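Local structure of soluble secreted antigen MPT53 (1LU4) at residues Ala20-Lys25 against Thr57-Ala62; Ala102-Arg107 against Ser112-Asn117. The protein probably catalyses the oxidation of reduced, unfolded secreted proteins to form disulfide bonds, as a thioredoxin-fold disulfide oxidoreductase. All coordinates share one frame; numbering follows the deposited sequence. Where two conformers were deposited one is given.

Contact 1 (Ala20-Lys25 against Thr57-Ala62)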
ATOM      1  N   ALA A  20       5.340 -10.330   8.058  1.00 16.65           N
ATOM      2  CA  ALA A  20       6.742 -10.656   8.315  1.00 17.99           C
ATOM      3  C   ALA A  20       7.382 -11.105   6.999  1.00 16.94           C
ATOM      4  O   ALA A  20       8.606 -11.015   6.900  1.00 17.69           O
ATOM      5  CB  ALA A  20       6.837 -11.723   9.385  1.00 26.32           C
ATOM      6  N   SER A  21       6.574 -11.581   6.050  1.00 16.09           N
ATOM      7  CA  SER A  21       7.153 -11.991   4.756  1.00 16.25           C
ATOM      8  C   SER A  21       7.782 -10.836   4.013  1.00 15.13           C
ATOM      9  O   SER A  21       8.542 -11.117   3.095  1.00 16.02           O
ATOM     10  CB  SER A  21       6.055 -12.652   3.897  1.00 17.52           C
ATOM     11  OG  SER A  21       5.095 -11.701   3.450  1.00 15.37           O
ATOM     12  N   LEU A  22       7.498  -9.589   4.409  1.00 14.09           N
ATOM     13  CA  LEU A  22       8.053  -8.439   3.742  1.00 14.27           C
ATOM     14  C   LEU A  22       9.428  -8.129   4.267  1.00 13.79           C
ATOM     15  O   LEU A  22      10.168  -7.337   3.658  1.00 14.73           O
ATOM     16  CB  LEU A  22       7.127  -7.218   3.936  1.00 14.36           C
ATOM     17  CG  LEU A  22       5.744  -7.383   3.259  1.00 12.64           C
ATOM     18  CD1 LEU A  22       4.854  -6.249   3.712  1.00 14.96           C
ATOM     19  CD2 LEU A  22       5.851  -7.446   1.747  1.00 12.63           C
ATOM     20  N   GLN A  23       9.793  -8.678   5.423  1.00 14.55           N
ATOM     21  CA  GLN A  23      11.115  -8.310   5.963  1.00 18.88           C
ATOM     22  C   GLN A  23      12.227  -8.764   5.032  1.00 16.74           C
ATOM     23  O   GLN A  23      12.262  -9.864   4.422  1.00 20.50           O
ATOM     24  CB  GLN A  23      11.208  -8.889   7.387  1.00 19.52           C
ATOM     25  CG  GLN A  23      10.221  -8.225   8.332  1.00 23.46           C
ATOM     26  CD  GLN A  23      10.207  -8.780   9.739  1.00 34.61           C
ATOM     27  OE1 GLN A  23      10.038  -8.023  10.717  1.00 39.66           O
ATOM     28  NE2 GLN A  23      10.385 -10.099   9.865  1.00 35.90           N
ATOM     29  N   GLY A  24      13.235  -7.896   4.854  1.00 15.93           N
ATOM     30  CA  GLY A  24      14.461  -8.180   4.145  1.00 17.39           C
ATOM     31  C   GLY A  24      14.342  -8.043   2.643  1.00 16.53           C
ATOM     32  O   GLY A  24      15.243  -8.533   1.952  1.00 19.20           O
ATOM     33  N   LYS A  25      13.274  -7.400   2.167  1.00 15.30           N
ATOM     34  CA  LYS A  25      13.219  -7.177   0.716  1.00 14.72           C
ATOM     35  C   LYS A  25      12.619  -5.781   0.514  1.00 13.31           C
ATOM     36  O   LYS A  25      11.975  -5.166   1.377  1.00 14.53           O
ATOM     37  CB  LYS A  25      12.488  -8.327   0.034  1.00 22.31           C
ATOM     38  CG  LYS A  25      11.081  -8.430   0.523  1.00 30.13           C
ATOM     39  CD  LYS A  25      10.196  -9.372  -0.268  1.00 30.01           C
ATOM     40  CE  LYS A  25      10.075 -10.744   0.338  1.00 29.75           C
ATOM     41  NZ  LYS A  25       8.767 -11.344  -0.021  1.00 26.82           N
ATOM     42  N   THR A  57       8.000  -5.529  -3.646  1.00  8.98           N
ATOM     43  CA  THR A  57       6.712  -6.098  -3.275  1.00  9.82           C
ATOM     44  C   THR A  57       5.767  -4.996  -2.752  1.00  8.51           C
ATOM     45  O   THR A  57       6.092  -4.321  -1.796  1.00  9.75           O
ATOM     46  CB  THR A  57       6.918  -7.162  -2.188  1.00 10.54           C
ATOM     47  OG1 THR A  57       7.847  -8.150  -2.709  1.00 11.86           O
ATOM     48  CG2 THR A  57       5.619  -7.877  -1.872  1.00 11.58           C
ATOM     49  N   PHE A  58       4.680  -4.826  -3.461  1.00  8.49           N
ATOM     50  CA  PHE A  58       3.704  -3.791  -3.116  1.00  8.72           C
ATOM     51  C   PHE A  58       2.567  -4.431  -2.337  1.00  8.66           C
ATOM     52  O   PHE A  58       2.044  -5.480  -2.716  1.00  9.54           O
ATOM     53  CB  PHE A  58       3.097  -3.163  -4.398  1.00  9.07           C
ATOM     54  CG  PHE A  58       4.050  -2.217  -5.112  1.00  9.84           C
ATOM     55  CD1 PHE A  58       5.173  -2.726  -5.776  1.00 10.91           C
ATOM     56  CD2 PHE A  58       3.808  -0.852  -5.110  1.00 12.20           C
ATOM     57  CE1 PHE A  58       6.036  -1.849  -6.431  1.00 11.93           C
ATOM     58  CE2 PHE A  58       4.658   0.039  -5.774  1.00 15.54           C
ATOM     59  CZ  PHE A  58       5.747  -0.503  -6.416  1.00 13.65           C
ATOM     60  N   VAL A  59       2.146  -3.748  -1.255  1.00  8.62           N
ATOM     61  CA  VAL A  59       1.005  -4.175  -0.472  1.00  8.17           C
ATOM     62  C   VAL A  59       0.159  -2.962  -0.217  1.00  7.46           C
ATOM     63  O   VAL A  59       0.573  -2.001   0.410  1.00  8.85           O
ATOM     64  CB  VAL A  59       1.436  -4.825   0.842  1.00  8.80           C
ATOM     65  CG1 VAL A  59       0.227  -5.275   1.666  1.00 10.24           C
ATOM     66  CG2 VAL A  59       2.380  -5.998   0.566  1.00 10.77           C
ATOM     67  N   GLY A  60      -1.085  -3.050  -0.710  1.00  7.86           N
ATOM     68  CA  GLY A  60      -2.082  -2.012  -0.384  1.00  7.96           C
ATOM     69  C   GLY A  60      -2.789  -2.394   0.912  1.00  7.81           C
ATOM     70  O   GLY A  60      -2.993  -3.580   1.189  1.00  8.57           O
ATOM     71  N   ILE A  61      -3.192  -1.396   1.685  1.00  7.87           N
ATOM     72  CA  ILE A  61      -3.826  -1.635   2.970  1.00  7.91           C
ATOM     73  C   ILE A  61      -5.033  -0.684   3.005  1.00  7.48           C
ATOM     74  O   ILE A  61      -4.871   0.545   3.071  1.00  8.89           O
ATOM     75  CB  ILE A  61      -2.874  -1.410   4.161  1.00  9.89           C
ATOM     76  CG1 ILE A  61      -1.594  -2.260   3.992  1.00 11.66           C
ATOM     77  CG2 ILE A  61      -3.602  -1.712   5.449  1.00 13.42           C
ATOM     78  CD1 ILE A  61      -0.498  -2.080   4.982  1.00 21.34           C
ATOM     79  N   ALA A  62      -6.227  -1.264   2.913  1.00  7.78           N
ATOM     80  CA  ALA A  62      -7.446  -0.444   2.787  1.00  8.28           C
ATOM     81  C   ALA A  62      -8.215  -0.510   4.095  1.00  8.58           C
ATOM     82  O   ALA A  62      -8.216  -1.512   4.829  1.00  8.93           O
ATOM     83  CB  ALA A  62      -8.332  -1.016   1.668  1.00 10.04           C
TER
HETATM   84  O   HOH W   1       8.078 -10.897  -2.677  1.00 17.93           O

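Contact 2 (Ala102-Arg107 against Ser112-Asn117)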
ATOM      1  N   ALA A 102      -1.249   7.164   1.908  1.00 14.03           N
ATOM      2  CA  ALA A 102       0.070   7.245   2.536  1.00 13.52           C
ATOM      3  C   ALA A 102       0.909   6.115   1.972  1.00 10.19           C
ATOM      4  O   ALA A 102       0.397   5.045   1.713  1.00  9.17           O
ATOM      5  CB  ALA A 102       0.030   7.114   4.046  1.00 19.24           C
ATOM      6  N   PHE A 103       2.201   6.371   1.800  1.00 10.81           N
ATOM      7  CA  PHE A 103       3.175   5.396   1.347  1.00  9.48           C
ATOM      8  C   PHE A 103       4.251   5.165   2.402  1.00  9.85           C
ATOM      9  O   PHE A 103       4.711   6.147   2.994  1.00 11.16           O
ATOM     10  CB  PHE A 103       3.878   5.884   0.097  1.00 10.28           C
ATOM     11  CG  PHE A 103       3.053   6.063  -1.148  1.00 12.10           C
ATOM     12  CD1 PHE A 103       2.321   7.250  -1.313  1.00 17.11           C
ATOM     13  CD2 PHE A 103       3.045   5.094  -2.112  1.00 12.82           C
ATOM     14  CE1 PHE A 103       1.602   7.432  -2.472  1.00 20.14           C
ATOM     15  CE2 PHE A 103       2.316   5.273  -3.288  1.00 15.23           C
ATOM     16  CZ  PHE A 103       1.618   6.442  -3.429  1.00 17.88           C
ATOM     17  N   VAL A 104       4.670   3.918   2.530  1.00  9.38           N
ATOM     18  CA  VAL A 104       5.894   3.579   3.234  1.00 10.45           C
ATOM     19  C   VAL A 104       6.768   2.843   2.253  1.00  9.30           C
ATOM     20  O   VAL A 104       6.412   1.790   1.768  1.00 10.10           O
ATOM     21  CB  VAL A 104       5.653   2.771   4.506  1.00 11.26           C
ATOM     22  CG1 VAL A 104       6.958   2.528   5.231  1.00 14.23           C
ATOM     23  CG2 VAL A 104       4.628   3.434   5.487  1.00 13.30           C
ATOM     24  N   PHE A 105       7.978   3.399   2.020  1.00 10.18           N
ATOM     25  CA  PHE A 105       8.935   2.855   1.067  1.00 10.74           C
ATOM     26  C   PHE A 105      10.027   2.145   1.847  1.00 10.41           C
ATOM     27  O   PHE A 105      10.837   2.835   2.524  1.00 12.45           O
ATOM     28  CB  PHE A 105       9.505   4.007   0.243  1.00 11.31           C
ATOM     29  CG  PHE A 105       8.513   4.637  -0.695  1.00 11.08           C
ATOM     30  CD1 PHE A 105       8.206   4.066  -1.911  1.00 11.86           C
ATOM     31  CD2 PHE A 105       7.868   5.818  -0.298  1.00 11.36           C
ATOM     32  CE1 PHE A 105       7.286   4.623  -2.742  1.00 12.46           C
ATOM     33  CE2 PHE A 105       6.934   6.410  -1.137  1.00 12.83           C
ATOM     34  CZ  PHE A 105       6.653   5.801  -2.350  1.00 12.53           C
ATOM     35  N   TYR A 106      10.084   0.822   1.808  1.00 11.14           N
ATOM     36  CA  TYR A 106      11.067   0.041   2.564  1.00 11.30           C
ATOM     37  C   TYR A 106      12.189  -0.459   1.674  1.00 11.12           C
ATOM     38  O   TYR A 106      11.985  -1.021   0.605  1.00 10.48           O
ATOM     39  CB  TYR A 106      10.417  -1.209   3.061  1.00 11.67           C
ATOM     40  CG  TYR A 106       9.634  -1.110   4.372  1.00 13.14           C
ATOM     41  CD1 TYR A 106      10.325  -1.014   5.558  1.00 15.87           C
ATOM     42  CD2 TYR A 106       8.272  -1.096   4.380  1.00 15.52           C
ATOM     43  CE1 TYR A 106       9.644  -0.926   6.736  1.00 19.03           C
ATOM     44  CE2 TYR A 106       7.567  -1.026   5.591  1.00 16.64           C
ATOM     45  CZ  TYR A 106       8.266  -0.934   6.756  1.00 19.31           C
ATOM     46  OH  TYR A 106       7.573  -0.857   7.946  1.00 26.37           O
ATOM     47  N   ARG A 107      13.401  -0.224   2.166  1.00 12.71           N
ATOM     48  CA  ARG A 107      14.568  -0.900   1.641  1.00 14.45           C
ATOM     49  C   ARG A 107      14.680  -2.289   2.274  1.00 14.13           C
ATOM     50  O   ARG A 107      14.102  -2.560   3.327  1.00 16.20           O
ATOM     51  CB  ARG A 107      15.859  -0.127   1.945  1.00 15.48           C
ATOM     52  CG  ARG A 107      15.877   1.237   1.226  1.00 20.96           C
ATOM     53  CD  ARG A 107      17.260   1.852   1.507  1.00 26.89           C
ATOM     54  NE  ARG A 107      18.338   1.117   0.867  1.00 32.24           N
ATOM     55  CZ  ARG A 107      18.778   1.369  -0.364  1.00 32.52           C
ATOM     56  NH1 ARG A 107      18.214   2.347  -1.074  1.00 44.51           N
ATOM     57  NH2 ARG A 107      19.767   0.643  -0.854  1.00 54.92           N
ATOM     58  N   SER A 112      13.112   2.854   6.117  1.00 19.02           N
ATOM     59  CA  SER A 112      11.954   3.293   5.340  1.00 15.52           C
ATOM     60  C   SER A 112      11.856   4.820   5.314  1.00 16.63           C
ATOM     61  O   SER A 112      12.442   5.546   6.098  1.00 21.56           O
ATOM     62  CB  SER A 112      10.689   2.645   5.889  1.00 17.53           C
ATOM     63  OG  SER A 112      10.376   3.016   7.194  1.00 21.03           O
ATOM     64  N   THR A 113      11.067   5.274   4.372  1.00 14.15           N
ATOM     65  CA  THR A 113      10.646   6.642   4.222  1.00 15.35           C
ATOM     66  C   THR A 113       9.164   6.662   3.968  1.00 12.72           C
ATOM     67  O   THR A 113       8.636   5.804   3.284  1.00 17.54           O
ATOM     68  CB  THR A 113      11.363   7.336   3.077  1.00 17.73           C
ATOM     69  OG1 THR A 113      11.219   6.543   1.915  1.00 31.28           O
ATOM     70  CG2 THR A 113      12.846   7.314   3.347  1.00 22.39           C
ATOM     71  N   PHE A 114       8.486   7.632   4.521  1.00 10.54           N
ATOM     72  CA  PHE A 114       7.058   7.777   4.333  1.00 11.27           C
ATOM     73  C   PHE A 114       6.701   9.022   3.568  1.00 10.64           C
ATOM     74  O   PHE A 114       7.411  10.055   3.628  1.00 11.25           O
ATOM     75  CB  PHE A 114       6.644   8.190   5.804  0.55 11.26           C
ATOM     76  CG  PHE A 114       5.182   8.518   5.933  0.55 12.31           C
ATOM     77  CD1 PHE A 114       4.204   7.522   5.936  0.55 12.99           C
ATOM     78  CD2 PHE A 114       4.700   9.812   6.032  0.55 16.42           C
ATOM     79  CE1 PHE A 114       2.871   7.845   6.036  0.55 15.27           C
ATOM     80  CE2 PHE A 114       3.368  10.140   6.143  0.55 16.27           C
ATOM     81  CZ  PHE A 114       2.397   9.140   6.138  0.55 16.67           C
ATOM     82  N   VAL A 115       5.565   8.960   2.841  1.00 11.53           N
ATOM     83  CA  VAL A 115       4.974  10.105   2.222  1.00 14.55           C
ATOM     84  C   VAL A 115       3.507  10.077   2.690  1.00 19.44           C
ATOM     85  O   VAL A 115       2.831   9.070   2.482  1.00 26.54           O
ATOM     86  CB  VAL A 115       5.126  10.097   0.693  1.00 18.45           C
ATOM     87  CG1 VAL A 115       4.440  11.259   0.035  1.00 30.12           C
ATOM     88  CG2 VAL A 115       6.636  10.052   0.371  1.00 18.39           C
ATOM     89  N   ASN A 116       2.935  11.083   3.323  1.00 17.32           N
ATOM     90  CA  ASN A 116       1.521  11.153   3.816  1.00 14.88           C
ATOM     91  C   ASN A 116       1.056  12.574   3.621  1.00 16.23           C
ATOM     92  O   ASN A 116       0.867  13.316   4.574  1.00 19.20           O
ATOM     93  CB  ASN A 116       1.382  10.694   5.280  1.00 20.54           C
ATOM     94  CG  ASN A 116      -0.075  10.675   5.762  1.00 21.89           C
ATOM     95  OD1 ASN A 116      -1.013  10.510   4.968  1.00 26.42           O
ATOM     96  ND2 ASN A 116      -0.244  10.843   7.080  1.00 21.04           N
ATOM     97  N   ASN A 117       0.872  12.962   2.371  1.00 21.59           N
ATOM     98  CA  ASN A 117       0.473  14.293   1.970  1.00 17.22           C
ATOM     99  C   ASN A 117      -0.969  14.452   1.630  1.00 20.87           C
ATOM    100  O   ASN A 117      -1.433  13.862   0.645  1.00 21.66           O
ATOM    101  CB  ASN A 117       1.347  14.423   0.705  1.00 20.84           C
ATOM    102  CG  ASN A 117       1.032  15.775   0.132  1.00 20.47           C
ATOM    103  OD1 ASN A 117       0.375  16.683   0.627  1.00 24.82           O
ATOM    104  ND2 ASN A 117       1.631  16.049  -1.019  1.00 24.72           N
TER
HETATM  105  O   HOH W   2      13.175   4.296   1.968  1.00 17.49           O

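Contact 1 (Ala20-Lys25 against Thr57-Ala62)
Leu22 reaches across to the start of strand 57-62 and sets CD2 against both Thr57 and Val59, and CD1 against Val59 alone. The tight part of the contact is here: CD2 of Leu22 lies 3.7 Å from CG2 of Thr57 and 3.9 Å from CG2 of Val59, while CD1 of Leu22 sits 4.0 Å from that same Val59 methyl. Chi1 of Thr57 (-57°) puts OG1 beside the backbone N, which leaves CG2 anti to N and facing the leucine, with the hydroxyl on the other flank. Leu22 and Val59 are both buried.

On that other flank the contact is looser and wetter. The Lys25 chain runs past the threonine hydroxyl, its CD 3.6 Å from Thr57 OG1, and a bend at chi3 (97°) brings the amine round toward the 3-10 segment that contains Ser21, where NZ makes a weak hydrogen bond of 3.1 Å to Ser21 O. A water bridges the two segments, accepting from Lys25 NZ at 2.8 Å and donating to Thr57 OG1. Polar contact between the segments thus goes through solvent. A type II turn from Leu22 to Lys25, with Gly24 at positive phi, leads the chain round to this position.

Leu22 also packs on Leu5 and on Leu29 of strand 27-32, and Val59 on Leu84 of strand 82-85; helix 37-52 packs against Phe58, whose side chain points away from the 20-25 loop.

Contact 2 (Ala102-Arg107 against Ser112-Asn117)
Phe103 and Val115, then Phe105 and Thr113, pair through four backbone hydrogen bonds. Phe103 N gives to Val115 O at 2.9 Å and Phe105 N to Thr113 O at 2.8 Å. The two return bonds run from Val115 N to Phe103 O and from Thr113 N to Phe105 O, the second the longer at 3.1 Å. CA-H...O contacts fill in between; the one from Ser112 CA to Phe105 O measures 3.1 Å. A water donates to that same Phe105 carbonyl and hydrogen-bonds Thr113 OG1.

This is an antiparallel beta hairpin, the strand axes at 164°, and in the thioredoxin fold it forms one side of the central sheet: strand 102-106 pairs with strand 27-32 through Ala102, Val104 and Tyr106, and strand 112-115 is outermost.

Apolar contacts divide between the two faces. On the face that carries Val104 and Phe114, the ring of Phe114, which was modelled in two conformers, swings in one of them back over the neighbouring strand, CG anti to the backbone N (chi1 176°). In that conformer its CE1 comes 3.5 Å from Ala102 CB, while Val104 CG2 meets the ring at its edge, 4.1 Å from CD1 of Phe114. On the face of Phe105 and Val115 the Phe105 ring presents its edge to Val115, CE2 to CG2 4.0 Å, and Leu127 and Arg130 of helix 124-133 pack on this face.

At the turn end of the hairpin a CH-pi contact joins Tyr106 and Ser112: Ser112 CB stands over a face of the Tyr106 ring, 4.1 Å from its centroid. The hydroxyl of Tyr106 is hydrogen-bonded to Ala1 N and Tyr95 OH.

In the fold
From the N terminus the chain passes through the small hairpin of strands 8-10 and 16-18 into the 20-25 loop, then through strand 27-32 and helix 37-52 to strand 57-62, where contact 1 closes a loop of 31 intervening residues. Helix 67-77, strand 82-85 and helix 90-94 follow before contact 2 closes a short hairpin turn of four residues. The two are in series, neither nested nor crossed, with centres about 12 Å apart. Both reach the five-stranded sheet: contact 1 ties the entry loop to a strand on one side of strand 27-32, while contact 2 joins the two strands on the other side.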